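Local coordinates for phosphoribosylglycinamide synthetase (Anaerococcus prevotii, PDB 4DIM), which probably acts as an ATP-dependent ligase of the ATP-grasp type, binding ATP and a metal ion, at residues A346-I351 with K388-V393. Sequence-based numbering, arbitrary orientation.
Sequences AKDDDI and KDKLDV
Between the loop 346-351 and residues 388-393 of helix 384-395, Asp348, Asp350 and Lys390 meet through side chains alone, the loop backbone folding into a type I beta turn from Asp348 to Ile351 closed by Ile351 N to Asp348 O (3.1 Å). Lys390 supplies the whole helix side of the contact. Its CG stands anti to the backbone N, and two kinks further along the chain (chi2 142°, chi3 -90°) bring the ammonium near both carboxylates. NZ lies 3.3 Å from Asp350 OD2, a salt bridge whose hydrogen bond is weak, and 3.7 Å from Asp348 OD2, a long one. The two aspartates approach differently: Asp348 reaches toward the lysine from the opposite direction, its OD2 3.5 Å from Lys390 CE, whereas Asp350 crosses the lysine chain at about a right angle, its CB resting 3.9 Å from Lys390 CD. The other oxygen of Asp348 turns back into its own loop as an Asx turn, OD1 accepting from Asp350 N at 3.0 Å, nearly straight at 164° but from above the carboxylate plane. One carboxylate thus both braces the turn and faces the lysine. In the fold, the turn leads into strand 351-356, an edge of the eight-stranded antiparallel sheet, while helix 384-395 packs on the same sheet through Leu391, which touches Leu325, Ile377 and Val379. Were Asp348 an alanine, Asp350 N would probably lose its side-chain acceptor, and Lys390 would keep a single carboxylate partner from this loop. Backbone hydrogen bonding between Asp350 and Lys380 ties the turn to the adjacent strand, where Glu381 forms a weak, long ion pair with Lys390.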
loop_
_atom_site.group_PDB
_atom_site.type_symbol
_atom_site.label_atom_id
_atom_site.label_comp_id
_atom_site.label_asym_id
_atom_site.label_seq_id
_atom_site.Cartn_x
_atom_site.Cartn_y
_atom_site.Cartn_z
ATOM N N ALA A 346 -19.550 -20.248 12.514
ATOM C CA ALA A 346 -20.890 -20.072 11.966
ATOM C C ALA A 346 -21.014 -18.837 11.044
ATOM O O ALA A 346 -20.271 -17.862 11.186
ATOM C CB ALA A 346 -21.890 -19.948 13.111
ATOM N N LYS A 347 -22.009 -18.895 10.130
ATOM C CA LYS A 347 -22.387 -17.813 9.197
ATOM C C LYS A 347 -22.728 -16.538 9.973
ATOM O O LYS A 347 -23.577 -16.583 10.872
ATOM C CB LYS A 347 -23.606 -18.224 8.336
ATOM C CG LYS A 347 -23.304 -19.347 7.339
ATOM C CD LYS A 347 -24.148 -20.605 7.580
ATOM C CE LYS A 347 -23.717 -21.765 6.712
ATOM N NZ LYS A 347 -22.534 -22.491 7.258
ATOM N N ASP A 348 -22.046 -15.422 9.648
ATOM C CA ASP A 348 -22.203 -14.159 10.363
ATOM C C ASP A 348 -21.963 -12.984 9.415
ATOM O O ASP A 348 -20.928 -12.933 8.750
ATOM C CB ASP A 348 -21.190 -14.150 11.519
ATOM C CG ASP A 348 -21.237 -12.998 12.508
ATOM O OD1 ASP A 348 -22.046 -12.059 12.305
ATOM O OD2 ASP A 348 -20.463 -13.035 13.492
ATOM N N ASP A 349 -22.907 -12.026 9.380
ATOM C CA ASP A 349 -22.801 -10.831 8.537
ATOM C C ASP A 349 -21.690 -9.869 9.006
ATOM O O ASP A 349 -21.272 -9.025 8.211
ATOM C CB ASP A 349 -24.142 -10.086 8.473
ATOM C CG ASP A 349 -25.232 -10.859 7.751
ATOM O OD1 ASP A 349 -25.011 -12.069 7.443
ATOM O OD2 ASP A 349 -26.309 -10.266 7.495
ATOM N N ASP A 350 -21.221 -9.989 10.273
ATOM C CA ASP A 350 -20.095 -9.207 10.802
ATOM C C ASP A 350 -18.752 -9.830 10.367
ATOM O O ASP A 350 -17.727 -9.180 10.494
ATOM C CB ASP A 350 -20.170 -9.050 12.342
ATOM C CG ASP A 350 -21.156 -7.986 12.816
ATOM O OD1 ASP A 350 -21.773 -7.305 11.947
ATOM O OD2 ASP A 350 -21.317 -7.836 14.053
ATOM N N ILE A 351 -18.763 -11.059 9.836
ATOM C CA ILE A 351 -17.586 -11.692 9.243
ATOM C C ILE A 351 -17.708 -11.373 7.772
ATOM O O ILE A 351 -18.597 -11.882 7.083
ATOM C CB ILE A 351 -17.457 -13.216 9.512
ATOM C CG1 ILE A 351 -17.522 -13.531 11.019
ATOM C CG2 ILE A 351 -16.142 -13.732 8.924
ATOM C CD1 ILE A 351 -17.565 -14.959 11.342
ATOM N N LYS A 388 -11.873 -7.135 17.639
ATOM C CA LYS A 388 -10.781 -7.970 18.165
ATOM C C LYS A 388 -11.303 -9.215 18.891
ATOM O O LYS A 388 -10.746 -10.298 18.697
ATOM C CB LYS A 388 -9.899 -7.180 19.126
ATOM C CG LYS A 388 -9.022 -6.128 18.467
ATOM C CD LYS A 388 -8.505 -5.197 19.563
ATOM C CE LYS A 388 -7.473 -4.169 19.161
ATOM N NZ LYS A 388 -7.511 -2.980 20.066
ATOM N N ASP A 389 -12.347 -9.066 19.724
ATOM C CA ASP A 389 -12.950 -10.196 20.456
ATOM C C ASP A 389 -13.584 -11.149 19.467
ATOM O O ASP A 389 -13.347 -12.344 19.554
ATOM C CB ASP A 389 -13.981 -9.719 21.486
ATOM C CG ASP A 389 -13.402 -8.930 22.652
ATOM O OD1 ASP A 389 -12.160 -8.980 22.855
ATOM O OD2 ASP A 389 -14.190 -8.260 23.370
ATOM N N LYS A 390 -14.295 -10.617 18.460
ATOM C CA LYS A 390 -14.891 -11.419 17.390
ATOM C C LYS A 390 -13.783 -12.182 16.627
ATOM O O LYS A 390 -13.932 -13.366 16.350
ATOM C CB LYS A 390 -15.717 -10.507 16.429
ATOM C CG LYS A 390 -16.543 -11.228 15.389
ATOM C CD LYS A 390 -17.912 -10.562 15.135
ATOM C CE LYS A 390 -18.999 -11.117 16.041
ATOM N NZ LYS A 390 -20.271 -10.331 15.987
ATOM N N LEU A 391 -12.658 -11.528 16.361
ATOM C CA LEU A 391 -11.540 -12.141 15.634
ATOM C C LEU A 391 -10.908 -13.295 16.432
ATOM O O LEU A 391 -10.585 -14.326 15.846
ATOM C CB LEU A 391 -10.468 -11.065 15.309
ATOM C CG LEU A 391 -9.702 -11.146 13.966
ATOM C CD1 LEU A 391 -8.999 -12.460 13.779
ATOM C CD2 LEU A 391 -10.604 -10.863 12.819
ATOM N N ASP A 392 -10.750 -13.133 17.755
ATOM C CA ASP A 392 -10.163 -14.189 18.604
ATOM C C ASP A 392 -10.986 -15.457 18.620
ATOM O O ASP A 392 -10.418 -16.531 18.771
ATOM C CB ASP A 392 -10.010 -13.717 20.041
ATOM C CG ASP A 392 -8.939 -12.672 20.253
ATOM O OD1 ASP A 392 -8.232 -12.319 19.256
ATOM O OD2 ASP A 392 -8.821 -12.176 21.404
ATOM N N VAL A 393 -12.313 -15.330 18.498
ATOM C CA VAL A 393 -13.220 -16.468 18.476
ATOM C C VAL A 393 -13.069 -17.224 17.144
ATOM O O VAL A 393 -13.157 -18.452 17.143
ATOM C CB VAL A 393 -14.687 -16.018 18.710
ATOM C CG1 VAL A 393 -15.662 -17.175 18.484
ATOM C CG2 VAL A 393 -14.865 -15.435 20.105
#